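Local coordinates for protein Dot/Icm T4SS effector (Legionella pneumophila, PDB 6VVE) that is an effector kinase activated by host inositol hexakisphosphate that binds ADP and manganese and probably phosphorylates targets in the infected cell, at residues K7-T12 / D43-Y48; K24-Y29 / H111-Q116; D181-N184 / H188-P191; D230-V235 / H273-F278. All coordinates share one frame; numbering follows the deposited sequence. Where two conformers were deposited one is given.

Overall arrangement
Interactions 1 and 2 share the four-stranded antiparallel sheet at the N-terminal end of the chain, where Y29 of 24-29 packs against the backbone of 7-12. Interactions 3 and 4 lie on the opposite side of the chain's centre and meet where A183 and I189 pack on V235. Interactions 2 and 4 are buried and apolar across their segments. Interaction 1 is also apolar but only partly buried, about 25 Å from the chain's centre against about 16 Å for interaction 2 (centre to centre). Interaction 3, beside the ADP, is different in kind: three direct hydrogen bonds and a bridging water join two pieces of a single loop, while its L182 and A183 side chains pack on helices 159-174 and 231-239.

Interaction 1: K7-T12 / D43-Y48; sequences KIVNGT and DEPMDY
The CD1 methyl of I8 lies over the centre of the Y48 ring, 3.8 Å from the centroid and 12° off the ring normal, which is CH-pi geometry over the face. The same methyl comes within 3.7 Å of Y48 CG, and the two side chains cross at about a right angle. This is the tight part of the contact. With chi1 at 62°, Y48 CG stands between the backbone N and the carbonyl carbon, which turns one ring face to I8.

The side formed by V9 and P45 is looser and partly exposed. V9 CG1 comes no nearer than 4.1 Å to P45 CB, and no hydrogen bond crosses between the segments. V9 lies within a type I beta turn from I8 to G11, closed by G11 N to I8 O at 2.9 Å.

A classic beta bulge at M46-D47 sets both residues opposite R39 of strand 34-41, and K120 forms a salt bridge with D47 and a cation-pi contact with Y48. Short helix 5-8 packs on the four-stranded antiparallel sheet: I8 also touches Y29 of strand 26-30 and Y36 and V38 of strand 34-41, while P45 and Y48 of outermost strand 44-53 meet I5.

Interaction 2: K24-Y29 / H111-Q116; sequences KEFKIY and HIIEQQ
F26 and I28 of strand 26-30 pack on I113 of helix 102-121, joining the N-terminal antiparallel sheet to a helix placed like the αC helix of a protein kinase N-lobe. The topology supports that reading: the helix follows strand 91-96, which carries the ADP-pocket residue K94, and precedes strands 132-134 and 142-146. The axes of 26-29 and 111-116 cross at 84°, with a closest approach of 10.6 Å, so the helix runs across the strand.

The apolar contacts centre on I113, whose two branches have different partners. Its CG2 methyl approaches the F26 ring obliquely, 3.5 Å from F26 CD1 and 3.6 Å from F26 CE1. The longer branch goes to the other strand residue, with I113 CD1 4.1 Å from I28 CD1. That division follows from chi1 of I113 at -67°, which sets CG2 anti to the backbone N and CG1 beside it. L132 of strand 132-134 touches both isoleucines and adds to this buried patch, and the side chain of I28 is about 7 Å from the bound inositol hexakisphosphate.

Polar groups lie at the margin, and no hydrogen bond links the segments. The carboxylates of E25 and E114 approach as like charges without touching, E25 OE1 being 4.9 Å from E114 OE2. E114 adds an aliphatic contact instead: its CG lies 3.7 Å from F26 CZ, while its carboxylate plane stands 81° from that of the ring.

Interaction 3: D181-N184 / H188-P191; sequences DLAN and HISP
The backbones of L182 and S190 come within 4.9 Å at their CA atoms and are joined by a bond from S190 N to L182 O (2.8 Å, 164° at the hydrogen), the donor tilted from the carbonyl plane. A CA-H...O contact from A183 CA to H188 O, 3.3 Å, lies beside it.

At one end, S190 OG donates to D181 OD1 at 2.8 Å, meeting it on the syn side but 31° out of the carboxylate plane. Water 1 donates to the same oxygen and also hydrogen-bonds to H188 NE2, bridging aspartate and imidazole. The other ring nitrogen takes a backbone donor: N184 N lies 3.2 Å from H188 ND1. The N184 amide stacks over one face of the imidazole, their planes 7° apart. I189 swings CG1 anti to the backbone N, bringing CD1 to 3.6 Å from A183 CB; both residues also pack on V235 of helix 231-239.

The pattern of H179, D181 and N193, with N193 ND2 bonded to D181 O, is consistent with the catalytic loop of a protein kinase, here with a longer spacing between aspartate and asparagine than in canonical kinases. Two hydrogen bonds on D181 OD1 probably restrain the rotation of the carboxylate, while D181 OD2 lies close to OD2 of D205, an ADP-pocket residue, as like charges. S190 directly, and H188 through the water, would act as second-shell supports for D181.

Interaction 4: D230-V235 / H273-F278; sequences DQWLYV and HTLLRF
L275 meets W232 and L233 in a helix-to-helix contact within the helical part of the chain, consistent with the C-lobe of a kinase-like fold. It joins helix 231-239 to helix 272-280. The nearest CA atoms, those of L233 and L275, are 9.7 Å apart, and side chains make the contact; no hydrogen bond crosses between the two segments.

Along 273-278, T274 comes first, buried against L268 and against W259 of helix 253-262. L275 is the single residue of this segment that reaches 230-235. Its chi1 of -68° carries CG to the backbone-N side, anti to the carbonyl carbon, and the fork beyond it sends CD2 to L233 and CD1 to W232. CD2 meets L233 CD2 at 4.1 Å, the two leucine side chains running antiparallel alongside each other, while CD1 approaches the indole edge near its plane, 4.2 Å from W232 CZ2. L276 turns elsewhere, to L294 and I298 of helix 288-299.

W232 is positioned by more than L275. Its NE1 is hydrogen-bonded to S269 OG, which also bonds to D230 OD1, and K170 makes a cation-pi contact with the ring. The indole has L275 at its edge, whereas one face is met from within its own segment: L233 CB sits over the ring centre, 3.9 Å above the plane.

Interaction 1: K7-T12 / D43-Y48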
# COMPACT_ATOMS: atom_id res chain seq x y z
N LYS A 7 -3.92 28.43 0.25
CA LYS A 7 -2.99 28.77 1.31
C LYS A 7 -1.76 27.87 1.29
O LYS A 7 -0.65 28.31 1.62
CB LYS A 7 -3.68 28.66 2.67
CG LYS A 7 -4.89 29.57 2.82
CD LYS A 7 -5.47 29.48 4.23
CE LYS A 7 -6.58 30.50 4.44
NZ LYS A 7 -6.09 31.91 4.31
N ILE A 8 -1.93 26.60 0.90
CA ILE A 8 -0.81 25.67 0.86
C ILE A 8 0.20 26.10 -0.20
O ILE A 8 1.41 26.04 0.03
CB ILE A 8 -1.32 24.24 0.61
CG1 ILE A 8 -2.11 23.74 1.83
CG2 ILE A 8 -0.16 23.32 0.28
CD1 ILE A 8 -2.96 22.50 1.55
N VAL A 9 -0.29 26.52 -1.38
CA VAL A 9 0.61 26.93 -2.44
C VAL A 9 1.38 28.19 -2.07
O VAL A 9 2.37 28.53 -2.74
CB VAL A 9 -0.16 27.14 -3.76
CG1 VAL A 9 -0.75 25.83 -4.24
CG2 VAL A 9 -1.24 28.18 -3.57
N ASN A 10 0.95 28.91 -1.04
CA ASN A 10 1.69 30.05 -0.52
C ASN A 10 2.76 29.65 0.49
O ASN A 10 3.49 30.52 0.97
CB ASN A 10 0.74 31.06 0.11
CG ASN A 10 -0.02 31.87 -0.92
OD1 ASN A 10 0.44 32.04 -2.05
ND2 ASN A 10 -1.19 32.38 -0.54
N GLY A 11 2.85 28.37 0.83
CA GLY A 11 3.88 27.91 1.74
C GLY A 11 5.25 27.89 1.11
O GLY A 11 5.49 28.61 0.13
N THR A 12 6.16 27.07 1.64
CA THR A 12 7.53 26.99 1.15
C THR A 12 7.60 25.90 0.08
O THR A 12 7.25 24.74 0.34
CB THR A 12 8.50 26.69 2.29
OG1 THR A 12 8.30 27.62 3.36
CG2 THR A 12 9.94 26.80 1.80
N ASP A 43 -2.98 24.60 -15.56
CA ASP A 43 -2.14 25.63 -14.94
C ASP A 43 -2.73 26.18 -13.64
O ASP A 43 -2.42 27.31 -13.25
CB ASP A 43 -1.88 26.79 -15.91
CG ASP A 43 -1.12 26.37 -17.14
OD1 ASP A 43 -0.16 25.57 -17.01
OD2 ASP A 43 -1.47 26.83 -18.25
N GLU A 44 -3.58 25.41 -12.96
CA GLU A 44 -4.20 25.85 -11.72
C GLU A 44 -4.10 24.76 -10.66
O GLU A 44 -4.15 23.57 -10.99
CB GLU A 44 -5.67 26.21 -11.94
CG GLU A 44 -5.91 27.33 -12.92
CD GLU A 44 -5.62 28.70 -12.33
OE1 GLU A 44 -5.12 28.75 -11.19
OE2 GLU A 44 -5.90 29.71 -13.01
N PRO A 45 -3.97 25.13 -9.38
CA PRO A 45 -3.95 24.11 -8.33
C PRO A 45 -5.33 23.49 -8.19
O PRO A 45 -6.34 24.20 -8.11
CB PRO A 45 -3.54 24.89 -7.06
CG PRO A 45 -3.37 26.34 -7.49
CD PRO A 45 -4.02 26.50 -8.83
N MSE A 46 -5.37 22.16 -8.15
CA MSE A 46 -6.64 21.45 -8.12
C MSE A 46 -6.89 20.72 -6.81
O MSE A 46 -7.98 20.82 -6.24
CB MSE A 46 -6.71 20.45 -9.28
CG MSE A 46 -6.73 21.08 -10.66
SE MSE A 46 -8.20 22.35 -10.92
CE MSE A 46 -9.67 21.24 -10.23
N ASP A 47 -5.89 20.00 -6.32
CA ASP A 47 -6.07 19.22 -5.10
C ASP A 47 -4.71 19.00 -4.45
O ASP A 47 -3.66 19.26 -5.05
CB ASP A 47 -6.76 17.89 -5.40
CG ASP A 47 -7.46 17.30 -4.20
OD1 ASP A 47 -7.41 17.93 -3.12
OD2 ASP A 47 -8.06 16.22 -4.36
N TYR A 48 -4.76 18.51 -3.21
CA TYR A 48 -3.55 18.28 -2.42
C TYR A 48 -3.69 16.99 -1.61
O TYR A 48 -4.80 16.48 -1.40
CB TYR A 48 -3.28 19.46 -1.47
CG TYR A 48 -4.37 19.66 -0.45
CD1 TYR A 48 -5.48 20.46 -0.74
CD2 TYR A 48 -4.31 19.05 0.80
CE1 TYR A 48 -6.48 20.64 0.19
CE2 TYR A 48 -5.31 19.23 1.73
CZ TYR A 48 -6.40 20.03 1.42
OH TYR A 48 -7.40 20.21 2.35

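Interaction 2: K24-Y29 / H111-Q116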
# COMPACT_ATOMS: atom_id res chain seq x y z
N LYS A 24 5.03 21.10 -14.25
CA LYS A 24 3.70 21.61 -14.57
C LYS A 24 2.59 20.88 -13.81
O LYS A 24 1.49 21.43 -13.69
CB LYS A 24 3.43 21.48 -16.07
CG LYS A 24 4.62 21.75 -16.96
CD LYS A 24 4.17 22.08 -18.38
CE LYS A 24 3.76 23.55 -18.50
NZ LYS A 24 4.90 24.39 -18.97
N GLU A 25 2.86 19.68 -13.30
CA GLU A 25 1.81 18.81 -12.77
C GLU A 25 1.78 18.73 -11.26
O GLU A 25 0.70 18.67 -10.68
CB GLU A 25 1.96 17.40 -13.34
CG GLU A 25 2.12 17.33 -14.86
CD GLU A 25 2.20 15.91 -15.38
OE1 GLU A 25 1.95 14.97 -14.59
OE2 GLU A 25 2.51 15.73 -16.58
N PHE A 26 2.93 18.73 -10.60
CA PHE A 26 2.99 18.50 -9.16
C PHE A 26 4.00 19.43 -8.51
O PHE A 26 5.05 19.73 -9.09
CB PHE A 26 3.36 17.04 -8.84
CG PHE A 26 2.40 16.03 -9.38
CD1 PHE A 26 1.24 15.71 -8.68
CD2 PHE A 26 2.65 15.38 -10.58
CE1 PHE A 26 0.36 14.78 -9.17
CE2 PHE A 26 1.76 14.44 -11.07
CZ PHE A 26 0.62 14.14 -10.37
N LYS A 27 3.68 19.87 -7.29
CA LYS A 27 4.56 20.70 -6.48
C LYS A 27 4.51 20.21 -5.05
O LYS A 27 3.48 19.67 -4.60
CB LYS A 27 4.16 22.18 -6.53
CG LYS A 27 4.28 22.83 -7.90
CD LYS A 27 5.73 23.09 -8.28
CE LYS A 27 5.83 23.74 -9.65
NZ LYS A 27 7.24 23.97 -10.08
N ILE A 28 5.60 20.42 -4.32
CA ILE A 28 5.70 20.05 -2.91
C ILE A 28 5.82 21.33 -2.10
O ILE A 28 6.69 22.17 -2.38
CB ILE A 28 6.91 19.13 -2.65
CG1 ILE A 28 6.86 17.90 -3.55
CG2 ILE A 28 6.94 18.73 -1.18
CD1 ILE A 28 5.65 17.02 -3.34
N TYR A 29 4.96 21.47 -1.09
CA TYR A 29 4.93 22.66 -0.25
C TYR A 29 4.93 22.27 1.22
O TYR A 29 4.26 21.30 1.61
CB TYR A 29 3.69 23.53 -0.52
CG TYR A 29 3.58 24.05 -1.93
CD1 TYR A 29 4.33 25.14 -2.35
CD2 TYR A 29 2.71 23.46 -2.85
CE1 TYR A 29 4.22 25.64 -3.64
CE2 TYR A 29 2.60 23.95 -4.14
CZ TYR A 29 3.35 25.04 -4.53
OH TYR A 29 3.25 25.51 -5.81
N HIS A 111 5.09 8.74 -9.18
CA HIS A 111 4.11 7.67 -9.09
C HIS A 111 3.55 7.55 -7.69
O HIS A 111 2.35 7.28 -7.51
CB HIS A 111 4.72 6.35 -9.55
CG HIS A 111 4.82 6.21 -11.04
ND1 HIS A 111 3.81 5.65 -11.80
CD2 HIS A 111 5.78 6.59 -11.90
CE1 HIS A 111 4.17 5.67 -13.07
NE2 HIS A 111 5.36 6.24 -13.16
N ILE A 112 4.39 7.76 -6.67
CA ILE A 112 3.91 7.72 -5.29
C ILE A 112 2.89 8.82 -5.04
O ILE A 112 1.86 8.60 -4.39
CB ILE A 112 5.09 7.81 -4.30
CG1 ILE A 112 5.89 6.50 -4.33
CG2 ILE A 112 4.57 8.11 -2.91
CD1 ILE A 112 7.08 6.48 -3.36
N ILE A 113 3.15 10.02 -5.56
CA ILE A 113 2.21 11.12 -5.39
C ILE A 113 0.87 10.77 -6.03
O ILE A 113 -0.19 10.93 -5.43
CB ILE A 113 2.79 12.42 -5.98
CG1 ILE A 113 3.99 12.90 -5.16
CG2 ILE A 113 1.71 13.49 -6.04
CD1 ILE A 113 4.87 13.88 -5.87
N GLU A 114 0.91 10.27 -7.27
CA GLU A 114 -0.32 9.84 -7.94
C GLU A 114 -1.01 8.75 -7.14
O GLU A 114 -2.24 8.74 -6.99
CB GLU A 114 -0.01 9.36 -9.35
CG GLU A 114 0.54 10.46 -10.26
CD GLU A 114 0.91 9.94 -11.63
OE1 GLU A 114 1.46 8.82 -11.72
OE2 GLU A 114 0.62 10.63 -12.63
N GLN A 115 -0.23 7.81 -6.59
CA GLN A 115 -0.82 6.73 -5.81
C GLN A 115 -1.41 7.26 -4.51
O GLN A 115 -2.46 6.79 -4.06
CB GLN A 115 0.23 5.65 -5.55
CG GLN A 115 0.61 4.89 -6.82
CD GLN A 115 1.88 4.08 -6.67
OE1 GLN A 115 2.37 3.86 -5.56
NE2 GLN A 115 2.41 3.62 -7.79
N GLN A 116 -0.76 8.25 -3.90
CA GLN A 116 -1.33 8.90 -2.73
C GLN A 116 -2.69 9.51 -3.06
O GLN A 116 -3.64 9.40 -2.27
CB GLN A 116 -0.38 9.97 -2.21
CG GLN A 116 -0.75 10.53 -0.84
CD GLN A 116 -0.23 9.66 0.30
OE1 GLN A 116 -0.57 8.49 0.41
NE2 GLN A 116 0.61 10.24 1.15

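Interaction 3: D181-N184 / H188-P191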
# COMPACT_ATOMS: atom_id res chain seq x y z
N ASP A 181 5.91 -6.17 -1.48
CA ASP A 181 6.47 -7.13 -0.53
C ASP A 181 5.52 -7.26 0.66
O ASP A 181 5.78 -6.78 1.77
CB ASP A 181 7.88 -6.72 -0.08
CG ASP A 181 8.51 -7.73 0.88
OD1 ASP A 181 8.03 -8.90 0.92
OD2 ASP A 181 9.47 -7.37 1.60
N LEU A 182 4.40 -7.94 0.44
CA LEU A 182 3.46 -8.23 1.53
C LEU A 182 2.98 -9.67 1.39
O LEU A 182 3.01 -10.44 2.35
CB LEU A 182 2.29 -7.25 1.52
CG LEU A 182 1.26 -7.45 2.63
CD1 LEU A 182 1.92 -7.42 4.01
CD2 LEU A 182 0.18 -6.37 2.55
N ALA A 183 2.53 -10.03 0.19
CA ALA A 183 2.08 -11.40 -0.12
C ALA A 183 2.31 -11.61 -1.62
O ALA A 183 1.41 -11.36 -2.44
CB ALA A 183 0.63 -11.60 0.26
N ASN A 184 3.53 -12.01 -1.97
CA ASN A 184 3.87 -12.16 -3.38
C ASN A 184 3.10 -13.29 -4.04
O ASN A 184 2.83 -13.23 -5.25
CB ASN A 184 5.38 -12.40 -3.53
CG ASN A 184 6.21 -11.25 -3.00
OD1 ASN A 184 5.72 -10.13 -2.84
ND2 ASN A 184 7.48 -11.52 -2.73
N HIS A 188 3.80 -17.16 0.20
CA HIS A 188 4.74 -16.17 0.74
C HIS A 188 3.95 -15.03 1.36
O HIS A 188 3.15 -14.38 0.68
CB HIS A 188 5.67 -15.63 -0.35
CG HIS A 188 6.41 -14.39 0.05
ND1 HIS A 188 5.82 -13.14 0.04
CD2 HIS A 188 7.68 -14.21 0.48
CE1 HIS A 188 6.70 -12.24 0.44
NE2 HIS A 188 7.84 -12.86 0.71
N ILE A 189 4.18 -14.79 2.64
CA ILE A 189 3.64 -13.64 3.35
C ILE A 189 4.78 -13.00 4.13
O ILE A 189 5.64 -13.70 4.68
CB ILE A 189 2.49 -14.05 4.29
CG1 ILE A 189 1.77 -12.82 4.83
CG2 ILE A 189 3.02 -14.88 5.45
CD1 ILE A 189 0.86 -12.16 3.84
N SER A 190 4.79 -11.67 4.18
CA SER A 190 5.78 -10.89 4.92
C SER A 190 5.06 -10.13 6.02
O SER A 190 4.77 -8.93 5.87
CB SER A 190 6.54 -9.94 3.99
OG SER A 190 7.22 -10.66 2.96
N PRO A 191 4.74 -10.79 7.13
CA PRO A 191 3.96 -10.11 8.18
C PRO A 191 4.65 -8.90 8.77
O PRO A 191 3.97 -8.03 9.33
CB PRO A 191 3.75 -11.20 9.24
CG PRO A 191 4.05 -12.50 8.55
CD PRO A 191 5.09 -12.17 7.50
O HOH W 1 10.28 -10.88 1.50

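Interaction 4: D230-V235 / H273-F278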
# COMPACT_ATOMS: atom_id res chain seq x y z
N ASP A 230 -5.17 -10.64 -6.27
CA ASP A 230 -5.71 -11.45 -5.19
C ASP A 230 -4.89 -11.34 -3.92
O ASP A 230 -5.09 -12.11 -2.98
CB ASP A 230 -5.80 -12.92 -5.62
CG ASP A 230 -6.79 -13.13 -6.77
OD1 ASP A 230 -7.62 -12.23 -7.01
OD2 ASP A 230 -6.72 -14.20 -7.43
N GLN A 231 -3.95 -10.39 -3.87
CA GLN A 231 -3.09 -10.21 -2.71
C GLN A 231 -3.90 -10.14 -1.43
O GLN A 231 -3.60 -10.85 -0.45
CB GLN A 231 -2.27 -8.93 -2.91
CG GLN A 231 -1.12 -8.73 -1.97
CD GLN A 231 -0.30 -7.52 -2.36
OE1 GLN A 231 -0.78 -6.38 -2.31
NE2 GLN A 231 0.93 -7.75 -2.78
N TRP A 232 -4.92 -9.29 -1.41
CA TRP A 232 -5.74 -9.11 -0.22
C TRP A 232 -6.26 -10.43 0.32
O TRP A 232 -6.37 -10.63 1.54
CB TRP A 232 -6.92 -8.18 -0.55
CG TRP A 232 -7.83 -8.79 -1.57
CD1 TRP A 232 -7.70 -8.72 -2.93
CD2 TRP A 232 -9.01 -9.56 -1.32
NE1 TRP A 232 -8.73 -9.41 -3.54
CE2 TRP A 232 -9.54 -9.93 -2.57
CE3 TRP A 232 -9.66 -9.99 -0.16
CZ2 TRP A 232 -10.70 -10.69 -2.69
CZ3 TRP A 232 -10.82 -10.74 -0.29
CH2 TRP A 232 -11.32 -11.09 -1.54
N LEU A 233 -6.60 -11.36 -0.58
CA LEU A 233 -7.15 -12.64 -0.15
C LEU A 233 -6.10 -13.49 0.54
O LEU A 233 -6.41 -14.19 1.53
CB LEU A 233 -7.73 -13.38 -1.35
CG LEU A 233 -8.44 -14.71 -1.10
CD1 LEU A 233 -9.72 -14.50 -0.32
CD2 LEU A 233 -8.73 -15.42 -2.43
N TYR A 234 -4.86 -13.45 0.05
CA TYR A 234 -3.80 -14.25 0.66
C TYR A 234 -3.53 -13.79 2.10
O TYR A 234 -3.37 -14.62 3.00
CB TYR A 234 -2.50 -14.14 -0.14
CG TYR A 234 -2.62 -14.41 -1.63
CD1 TYR A 234 -3.70 -15.13 -2.15
CD2 TYR A 234 -1.64 -13.97 -2.50
CE1 TYR A 234 -3.80 -15.36 -3.51
CE2 TYR A 234 -1.72 -14.22 -3.86
CZ TYR A 234 -2.81 -14.90 -4.36
OH TYR A 234 -2.89 -15.12 -5.71
N VAL A 235 -3.48 -12.48 2.31
CA VAL A 235 -3.24 -11.95 3.65
C VAL A 235 -4.34 -12.40 4.61
O VAL A 235 -4.06 -12.91 5.71
CB VAL A 235 -3.13 -10.41 3.61
CG1 VAL A 235 -2.97 -9.86 5.01
CG2 VAL A 235 -1.97 -9.98 2.72
N HIS A 273 -18.29 -14.87 -8.43
CA HIS A 273 -18.95 -16.16 -8.29
C HIS A 273 -17.97 -17.24 -7.82
O HIS A 273 -18.37 -18.17 -7.10
CB HIS A 273 -19.60 -16.58 -9.62
CG HIS A 273 -18.62 -16.88 -10.71
ND1 HIS A 273 -18.17 -15.93 -11.60
CD2 HIS A 273 -18.02 -18.04 -11.06
CE1 HIS A 273 -17.33 -16.49 -12.45
NE2 HIS A 273 -17.22 -17.77 -12.14
N THR A 274 -16.70 -17.14 -8.22
CA THR A 274 -15.70 -18.07 -7.71
C THR A 274 -15.48 -17.86 -6.22
O THR A 274 -15.44 -18.83 -5.45
CB THR A 274 -14.39 -17.90 -8.48
OG1 THR A 274 -14.61 -18.13 -9.88
CG2 THR A 274 -13.34 -18.88 -7.97
N LEU A 275 -15.33 -16.61 -5.79
CA LEU A 275 -15.11 -16.32 -4.38
C LEU A 275 -16.29 -16.83 -3.54
O LEU A 275 -16.10 -17.46 -2.50
CB LEU A 275 -14.91 -14.82 -4.17
CG LEU A 275 -13.63 -14.21 -4.73
CD1 LEU A 275 -13.74 -12.70 -4.81
CD2 LEU A 275 -12.44 -14.61 -3.90
N LEU A 276 -17.51 -16.55 -4.00
CA LEU A 276 -18.68 -16.99 -3.24
C LEU A 276 -18.80 -18.51 -3.23
O LEU A 276 -19.16 -19.09 -2.20
CB LEU A 276 -19.95 -16.37 -3.83
CG LEU A 276 -20.75 -15.43 -2.92
CD1 LEU A 276 -22.08 -15.07 -3.59
CD2 LEU A 276 -20.99 -16.01 -1.54
N ARG A 277 -18.51 -19.16 -4.36
CA ARG A 277 -18.56 -20.61 -4.41
C ARG A 277 -17.54 -21.23 -3.46
O ARG A 277 -17.88 -22.08 -2.63
CB ARG A 277 -18.32 -21.09 -5.84
CG ARG A 277 -18.18 -22.60 -6.01
CD ARG A 277 -19.41 -23.34 -5.54
NE ARG A 277 -20.62 -22.91 -6.24
CZ ARG A 277 -21.85 -23.29 -5.91
NH1 ARG A 277 -22.05 -24.11 -4.88
NH2 ARG A 277 -22.89 -22.84 -6.61
N PHE A 278 -16.28 -20.81 -3.57
CA PHE A 278 -15.25 -21.32 -2.67
C PHE A 278 -15.58 -21.00 -1.21
O PHE A 278 -15.37 -21.83 -0.32
CB PHE A 278 -13.89 -20.74 -3.04
CG PHE A 278 -13.28 -21.34 -4.28
CD1 PHE A 278 -13.93 -22.33 -5.00
CD2 PHE A 278 -12.04 -20.90 -4.73
CE1 PHE A 278 -13.36 -22.88 -6.14
CE2 PHE A 278 -11.47 -21.45 -5.88
CZ PHE A 278 -12.12 -22.43 -6.57